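Local coordinates for protein mitomycin biosynthesis 6-O-methyltransferase (Streptomyces lavendulae, PDB 3GWZ) that transfers the methyl group of S-adenosyl-L-methionine to the 6-hydroxyl of demethylmitomycins, giving mitomycins A and B, and works as a homodimer, at residues T41-D44 with I45-A49; L231-R234 with P235-E239; P314-S317 with T318-D322. All blocks are in the same frame, centred on the assembly; numbering follows the deposited sequence.

Contact 1 (T41-D44 with I45-A49); sequences TVND and ILQGA
The amides of Asn43 and Gln47 lie one helical turn apart, with their planes turned 51° against each other, so they are not stacked. Their nitrogens face one another, Asn43 ND2 standing 3.6 Å from Gln47 NE2. Leu46 CD1 comes up to the oxygen end of the Asn43 amide, and the two side chains cross at about a right angle. CG of Asn43 points away from its own backbone N (chi1 -158°), and this brings ND2 to the nitrogen end of the Gln47 amide. The Asp44 carboxylate does not touch the Gln47 amide directly; water joins them. One water accepts from Asn43 ND2 at 3.1 Å and lies 2.6 Å from Asp44 OD1. A second water donates to both acceptors, 2.7 Å from Gln47 OE1 and 3.0 Å from Asp44 OD1. Two waters thus bridge the three polar side chains on one flank of the helix, Asn43 reaching the first alone. The backbone that carries them is alpha-helical. Gln47 N bonds to Asn43 O at 2.9 Å, and Gly48 N to Asp44 O in the next bond along. All of this lies within helix 32-61 of the dimerisation domain. The helix packs on the second subunit: Val42 and Leu46 meet Val127 and Gln134 of its helix 126-135, Ile45 meets Lys51 of its helix 32-61, and Gln47 meets Phe320 of its helix 316-329.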
loop_
_atom_site.group_PDB
_atom_site.type_symbol
_atom_site.label_atom_id
_atom_site.label_comp_id
_atom_site.label_asym_id
_atom_site.label_seq_id
_atom_site.Cartn_x
_atom_site.Cartn_y
_atom_site.Cartn_z
ATOM N N THR A 41 -3.474 39.031 -4.483
ATOM C CA THR A 41 -4.489 38.076 -4.056
ATOM C C THR A 41 -5.196 37.420 -5.251
ATOM O O THR A 41 -5.365 36.202 -5.292
ATOM C CB THR A 41 -5.529 38.739 -3.134
ATOM O OG1 THR A 41 -4.873 39.197 -1.947
ATOM C CG2 THR A 41 -6.627 37.746 -2.762
ATOM N N VAL A 42 -5.598 38.228 -6.224
ATOM C CA VAL A 42 -6.282 37.698 -7.400
ATOM C C VAL A 42 -5.331 36.859 -8.252
ATOM O O VAL A 42 -5.714 35.815 -8.782
ATOM C CB VAL A 42 -6.915 38.822 -8.246
ATOM C CG1 VAL A 42 -7.539 38.252 -9.524
ATOM C CG2 VAL A 42 -7.962 39.580 -7.427
ATOM N N ASN A 43 -4.083 37.299 -8.377
ATOM C CA ASN A 43 -3.113 36.525 -9.141
ATOM C C ASN A 43 -2.888 35.156 -8.517
ATOM O O ASN A 43 -2.679 34.171 -9.226
ATOM C CB ASN A 43 -1.778 37.270 -9.272
ATOM C CG ASN A 43 -0.959 36.787 -10.458
ATOM O OD1 ASN A 43 -1.442 36.766 -11.588
ATOM N ND2 ASN A 43 0.282 36.388 -10.204
ATOM N N ASP A 44 -2.909 35.089 -7.187
ATOM C CA ASP A 44 -2.765 33.804 -6.503
ATOM C C ASP A 44 -3.920 32.889 -6.884
ATOM O O ASP A 44 -3.746 31.674 -7.042
ATOM C CB ASP A 44 -2.749 33.972 -4.978
ATOM C CG ASP A 44 -1.420 34.499 -4.453
ATOM O OD1 ASP A 44 -0.422 34.497 -5.206
ATOM O OD2 ASP A 44 -1.383 34.908 -3.274
ATOM N N ILE A 45 -5.107 33.468 -7.016
ATOM C CA ILE A 45 -6.262 32.679 -7.431
ATOM C C ILE A 45 -6.030 32.077 -8.819
ATOM O O ILE A 45 -6.262 30.887 -9.031
ATOM C CB ILE A 45 -7.571 33.500 -7.419
ATOM C CG1 ILE A 45 -7.925 33.914 -5.987
ATOM C CG2 ILE A 45 -8.715 32.690 -8.051
ATOM C CD1 ILE A 45 -9.103 34.905 -5.892
ATOM N N LEU A 46 -5.561 32.892 -9.761
ATOM C CA LEU A 46 -5.304 32.403 -11.111
ATOM C C LEU A 46 -4.249 31.297 -11.103
ATOM O O LEU A 46 -4.403 30.282 -11.785
ATOM C CB LEU A 46 -4.856 33.543 -12.037
ATOM C CG LEU A 46 -5.780 34.752 -12.169
ATOM C CD1 LEU A 46 -5.148 35.799 -13.067
ATOM C CD2 LEU A 46 -7.136 34.325 -12.717
ATOM N N GLN A 47 -3.178 31.501 -10.339
ATOM C CA GLN A 47 -2.100 30.516 -10.269
ATOM C C GLN A 47 -2.557 29.237 -9.584
ATOM O O GLN A 47 -1.962 28.178 -9.777
ATOM C CB GLN A 47 -0.858 31.104 -9.589
ATOM C CG GLN A 47 -0.133 32.113 -10.487
ATOM C CD GLN A 47 1.138 32.674 -9.874
ATOM O OE1 GLN A 47 1.365 32.578 -8.672
ATOM N NE2 GLN A 47 1.966 33.289 -10.712
ATOM N N GLY A 48 -3.627 29.341 -8.802
ATOM C CA GLY A 48 -4.229 28.179 -8.168
ATOM C C GLY A 48 -4.658 27.086 -9.138
ATOM O O GLY A 48 -4.695 25.914 -8.769
ATOM N N ALA A 49 -4.986 27.449 -10.377
ATOM C CA ALA A 49 -5.332 26.444 -11.380
ATOM C C ALA A 49 -4.135 25.545 -11.654
ATOM O O ALA A 49 -4.261 24.337 -11.785
ATOM C CB ALA A 49 -5.798 27.113 -12.685
HETATM O O HOH W 1 0.800 35.514 -7.285
HETATM O O HOH W 2 0.413 31.799 -6.240
#

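Contact 2 (L231-R234 with P235-E239); sequences LLER and PPVAE. With SAH (S-adenosyl-L-homocysteine), chain G.
Glu233 and Arg234 meet Val237 and Ala238 at a strand-to-helix turn, where strand 228-233 ends and helix 235-247 begins in a beta-alpha-beta unit of the Rossmann-like methyltransferase fold. An acidic residue at the end of this second parallel strand is the classic ribose-binding feature of class I methyltransferases. Here Glu233 does that work with both oxygens. Its OE1 accepts from O2' of S-adenosyl-L-homocysteine at 2.7 Å, and its OE2 accepts from O3' at the same distance. OE1 also takes the backbone N of Arg234 (2.9 Å), on the anti side and 25° out of the carboxylate plane. That bond fixes the carboxylate against the turn. Val237 CB backs the same oxygen at 3.5 Å. Arg234 adds a third grip on the ribose: its NE donates to O2' at 2.9 Å, at the edge of the guanidinium and near its plane. The chain bends at chi3 (-73°), which turns NE to the sugar after CG has passed the adenine at C4. Val237 CG2 lies oblique to the guanidinium. Arg234 is the N-cap residue, and its carbonyl O receives Ala238 N at 2.7 Å. The far nitrogens of Arg234 bond to Trp166 O and Thr169 OG1 around helix 165-171, while Glu233 OE2 also takes Gly212 N. Ala238 packs on Ile256 of strand 254-258, and Val237 on Asn180 of helix 173-197.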
loop_
_atom_site.group_PDB
_atom_site.type_symbol
_atom_site.label_atom_id
_atom_site.label_comp_id
_atom_site.label_asym_id
_atom_site.label_seq_id
_atom_site.Cartn_x
_atom_site.Cartn_y
_atom_site.Cartn_z
ATOM N N LEU A 231 -30.702 -3.104 -4.808
ATOM C CA LEU A 231 -29.900 -2.013 -5.350
ATOM C C LEU A 231 -30.155 -1.875 -6.844
ATOM O O LEU A 231 -29.894 -2.803 -7.610
ATOM C CB LEU A 231 -28.418 -2.274 -5.115
ATOM C CG LEU A 231 -27.642 -1.057 -5.619
ATOM C CD1 LEU A 231 -26.771 -0.495 -4.532
ATOM C CD2 LEU A 231 -26.872 -1.402 -6.870
ATOM N N LEU A 232 -30.661 -0.713 -7.246
ATOM C CA LEU A 232 -30.946 -0.415 -8.643
ATOM C C LEU A 232 -29.857 0.497 -9.203
ATOM O O LEU A 232 -29.609 1.563 -8.656
ATOM C CB LEU A 232 -32.307 0.282 -8.745
ATOM C CG LEU A 232 -32.723 0.986 -10.040
ATOM C CD1 LEU A 232 -32.744 0.019 -11.200
ATOM C CD2 LEU A 232 -34.094 1.627 -9.856
ATOM N N GLU A 233 -29.218 0.077 -10.293
ATOM C CA GLU A 233 -28.168 0.874 -10.944
ATOM C C GLU A 233 -28.074 0.552 -12.432
ATOM O O GLU A 233 -28.589 -0.480 -12.890
ATOM C CB GLU A 233 -26.792 0.615 -10.299
ATOM C CG GLU A 233 -26.343 1.681 -9.306
ATOM C CD GLU A 233 -25.965 2.976 -9.984
ATOM O OE1 GLU A 233 -25.873 2.991 -11.228
ATOM O OE2 GLU A 233 -25.764 3.979 -9.277
ATOM N N ARG A 234 -27.411 1.435 -13.178
ATOM C CA ARG A 234 -27.021 1.139 -14.553
ATOM C C ARG A 234 -26.271 -0.192 -14.593
ATOM O O ARG A 234 -25.454 -0.486 -13.713
ATOM C CB ARG A 234 -26.125 2.249 -15.110
ATOM C CG ARG A 234 -26.702 3.648 -14.974
ATOM C CD ARG A 234 -25.879 4.640 -15.784
ATOM N NE ARG A 234 -24.574 4.924 -15.174
ATOM C CZ ARG A 234 -23.544 5.455 -15.830
ATOM N NH1 ARG A 234 -23.647 5.721 -17.130
ATOM N NH2 ARG A 234 -22.399 5.699 -15.198
ATOM N N PRO A 235 -26.538 -1.002 -15.621
ATOM C CA PRO A 235 -26.029 -2.380 -15.681
ATOM C C PRO A 235 -24.545 -2.567 -15.326
ATOM O O PRO A 235 -24.239 -3.451 -14.521
ATOM C CB PRO A 235 -26.309 -2.787 -17.133
ATOM C CG PRO A 235 -27.560 -2.035 -17.473
ATOM C CD PRO A 235 -27.457 -0.702 -16.738
ATOM N N PRO A 236 -23.634 -1.772 -15.914
ATOM C CA PRO A 236 -22.222 -1.969 -15.550
ATOM C C PRO A 236 -21.950 -1.648 -14.082
ATOM O O PRO A 236 -21.169 -2.340 -13.428
ATOM C CB PRO A 236 -21.474 -0.963 -16.435
ATOM C CG PRO A 236 -22.453 -0.532 -17.473
ATOM C CD PRO A 236 -23.814 -0.664 -16.867
ATOM N N VAL A 237 -22.575 -0.589 -13.582
ATOM C CA VAL A 237 -22.369 -0.159 -12.208
ATOM C C VAL A 237 -22.998 -1.175 -11.258
ATOM O O VAL A 237 -22.447 -1.479 -10.197
ATOM C CB VAL A 237 -22.978 1.249 -11.980
ATOM C CG1 VAL A 237 -22.680 1.746 -10.586
ATOM C CG2 VAL A 237 -22.440 2.231 -13.036
ATOM N N ALA A 238 -24.149 -1.711 -11.652
ATOM C CA ALA A 238 -24.835 -2.713 -10.834
ATOM C C ALA A 238 -23.932 -3.914 -10.549
ATOM O O ALA A 238 -23.941 -4.463 -9.445
ATOM C CB ALA A 238 -26.122 -3.163 -11.506
ATOM N N GLU A 239 -23.155 -4.324 -11.545
ATOM C CA GLU A 239 -22.229 -5.445 -11.353
ATOM C C GLU A 239 -21.123 -5.102 -10.359
ATOM O O GLU A 239 -20.683 -5.953 -9.582
ATOM C CB GLU A 239 -21.643 -5.915 -12.687
ATOM C CG GLU A 239 -22.680 -6.571 -13.607
ATOM C CD GLU A 239 -23.505 -7.638 -12.892
ATOM O OE1 GLU A 239 -22.904 -8.522 -12.242
ATOM O OE2 GLU A 239 -24.755 -7.589 -12.981
HETATM N N SAH G . -26.071 6.817 -4.739
HETATM C CA SAH G . -24.600 6.661 -5.006
HETATM C CB SAH G . -24.157 7.185 -6.387
HETATM C CG SAH G . -24.434 8.672 -6.678
HETATM S SD SAH G . -23.754 9.174 -8.255
HETATM C C SAH G . -23.823 7.365 -3.930
HETATM O O SAH G . -22.625 7.109 -3.775
HETATM O OXT SAH G . -24.368 8.192 -3.186
HETATM C "C5'" SAH G . -25.217 9.055 -9.266
HETATM C "C4'" SAH G . -25.503 7.630 -9.784
HETATM O "O4'" SAH G . -26.654 7.573 -10.660
HETATM C "C3'" SAH G . -24.373 6.950 -10.565
HETATM O "O3'" SAH G . -23.905 5.818 -9.815
HETATM C "C2'" SAH G . -24.996 6.475 -11.880
HETATM O "O2'" SAH G . -24.608 5.148 -12.259
HETATM C "C1'" SAH G . -26.471 6.453 -11.552
HETATM N N9 SAH G . -27.370 6.658 -12.709
HETATM C C8 SAH G . -27.290 7.652 -13.623
HETATM N N7 SAH G . -28.302 7.552 -14.523
HETATM C C5 SAH G . -29.050 6.481 -14.164
HETATM C C6 SAH G . -30.269 5.821 -14.670
HETATM N N6 SAH G . -30.877 6.326 -15.770
HETATM N N1 SAH G . -30.726 4.720 -14.013
HETATM C C2 SAH G . -30.104 4.239 -12.926
HETATM N N3 SAH G . -28.988 4.794 -12.406
HETATM C C4 SAH G . -28.433 5.895 -12.973
#

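Contact 3 (P314-S317 with T318-D322); sequences PAAS and TLFVD
Pro314 and Leu319 make the close apolar part of this helix start. CB of Pro314 sits 3.8 Å from CD2 of Leu319, and the two side chains cross at a slant. Leu319 CG points away from its own carbonyl carbon (chi1 -62°), which carries the branch back toward the proline. Beside it, Ala316 CB touches Phe320 CE2 at 4.1 Å. The edge of that ring also meets Ser317 CA, while CD2 lies 3.1 Å from Ala316 O. The open side is at the exposed Ala315, where a single water accepts from Ala315 N at 3.0 Å and is hydrogen-bonded to Thr318 OG1 at 2.9 Å. Thr318 itself is buried against Ile310 and Pro360. Ala315 is the N-cap residue. Its carbonyl O receives Leu319 N at 3.2 Å and, weakly, Thr318 N. The second subunit packs on the apolar face: its Arg93, Thr97 and Val98 meet Pro314, Leu319 and Ala316. Ser317 OG forms a weak hydrogen bond with Gln47 NE2 of that subunit, and Asp322 a salt bridge with its Arg90. The chemistry is therefore split, with carbon packing and a charge pair turned to the partner chain and one water linking the N-cap residue's N to Thr318 OG1.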
loop_
_atom_site.group_PDB
_atom_site.type_symbol
_atom_site.label_atom_id
_atom_site.label_comp_id
_atom_site.label_asym_id
_atom_site.label_seq_id
_atom_site.Cartn_x
_atom_site.Cartn_y
_atom_site.Cartn_z
ATOM N N PRO A 314 -24.420 29.081 2.347
ATOM C CA PRO A 314 -23.680 27.878 1.945
ATOM C C PRO A 314 -22.167 28.110 2.020
ATOM O O PRO A 314 -21.697 29.208 1.720
ATOM C CB PRO A 314 -24.100 27.667 0.485
ATOM C CG PRO A 314 -25.250 28.596 0.244
ATOM C CD PRO A 314 -25.140 29.708 1.226
ATOM N N ALA A 315 -21.422 27.091 2.429
ATOM C CA ALA A 315 -19.967 27.169 2.416
ATOM C C ALA A 315 -19.471 27.191 0.979
ATOM O O ALA A 315 -20.122 26.649 0.082
ATOM C CB ALA A 315 -19.372 25.986 3.156
ATOM N N ALA A 316 -18.327 27.825 0.757
ATOM C CA ALA A 316 -17.721 27.854 -0.570
ATOM C C ALA A 316 -17.609 26.453 -1.179
ATOM O O ALA A 316 -17.891 26.269 -2.355
ATOM C CB ALA A 316 -16.360 28.524 -0.525
ATOM N N SER A 317 -17.205 25.471 -0.372
ATOM C CA SER A 317 -17.031 24.108 -0.864
ATOM C C SER A 317 -18.331 23.541 -1.429
ATOM O O SER A 317 -18.325 22.808 -2.421
ATOM C CB SER A 317 -16.510 23.192 0.249
ATOM O OG SER A 317 -16.363 21.862 -0.225
ATOM N N THR A 318 -19.438 23.868 -0.775
ATOM C CA THR A 318 -20.749 23.397 -1.199
ATOM C C THR A 318 -21.089 23.994 -2.556
ATOM O O THR A 318 -21.645 23.322 -3.429
ATOM C CB THR A 318 -21.831 23.778 -0.178
ATOM O OG1 THR A 318 -21.600 23.066 1.046
ATOM C CG2 THR A 318 -23.231 23.450 -0.711
ATOM N N LEU A 319 -20.738 25.258 -2.731
ATOM C CA LEU A 319 -20.975 25.939 -3.993
ATOM C C LEU A 319 -20.009 25.483 -5.104
ATOM O O LEU A 319 -20.370 25.466 -6.280
ATOM C CB LEU A 319 -20.942 27.458 -3.791
ATOM C CG LEU A 319 -22.022 27.990 -2.832
ATOM C CD1 LEU A 319 -22.007 29.514 -2.796
ATOM C CD2 LEU A 319 -23.413 27.498 -3.244
ATOM N N PHE A 320 -18.784 25.115 -4.744
ATOM C CA PHE A 320 -17.870 24.560 -5.741
ATOM C C PHE A 320 -18.427 23.247 -6.301
ATOM O O PHE A 320 -18.404 23.012 -7.508
ATOM C CB PHE A 320 -16.459 24.355 -5.160
ATOM C CG PHE A 320 -15.634 25.611 -5.142
ATOM C CD1 PHE A 320 -15.302 26.250 -6.330
ATOM C CD2 PHE A 320 -15.193 26.155 -3.943
ATOM C CE1 PHE A 320 -14.546 27.411 -6.321
ATOM C CE2 PHE A 320 -14.441 27.310 -3.927
ATOM C CZ PHE A 320 -14.112 27.939 -5.115
ATOM N N VAL A 321 -18.947 22.397 -5.426
ATOM C CA VAL A 321 -19.522 21.135 -5.886
ATOM C C VAL A 321 -20.745 21.396 -6.765
ATOM O O VAL A 321 -20.973 20.695 -7.742
ATOM C CB VAL A 321 -19.876 20.210 -4.709
ATOM C CG1 VAL A 321 -20.671 18.998 -5.205
ATOM C CG2 VAL A 321 -18.596 19.753 -4.019
ATOM N N ASP A 322 -21.519 22.422 -6.421
ATOM C CA ASP A 322 -22.655 22.825 -7.248
ATOM C C ASP A 322 -22.206 23.169 -8.672
ATOM O O ASP A 322 -22.864 22.813 -9.646
ATOM C CB ASP A 322 -23.360 24.037 -6.639
ATOM C CG ASP A 322 -24.453 24.588 -7.545
ATOM O OD1 ASP A 322 -25.571 24.008 -7.557
ATOM O OD2 ASP A 322 -24.194 25.600 -8.242
HETATM O O HOH W 3 -22.977 24.562 3.051
#

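Contact 2 belongs to the cofactor pocket, whereas contacts 1 and 3 belong to the dimer. Contacts 1 and 3 both touch the second subunit, and their centres are 19 Å apart within one chain. Across the dimer they come together, contact 1 of one chain meeting contact 3 of the other. Contact 2 lies far from both, its centre 41 Å from that of contact 1 and 29 Å from that of contact 3. Contact 3 borders the substrate site: the side chain of Val321 is about 4 Å from that of Asn308 and about 5 Å from that of His279, the inferred proton acceptor. The same side chain is about 11 Å from the S-adenosyl-L-homocysteine bound at contact 2.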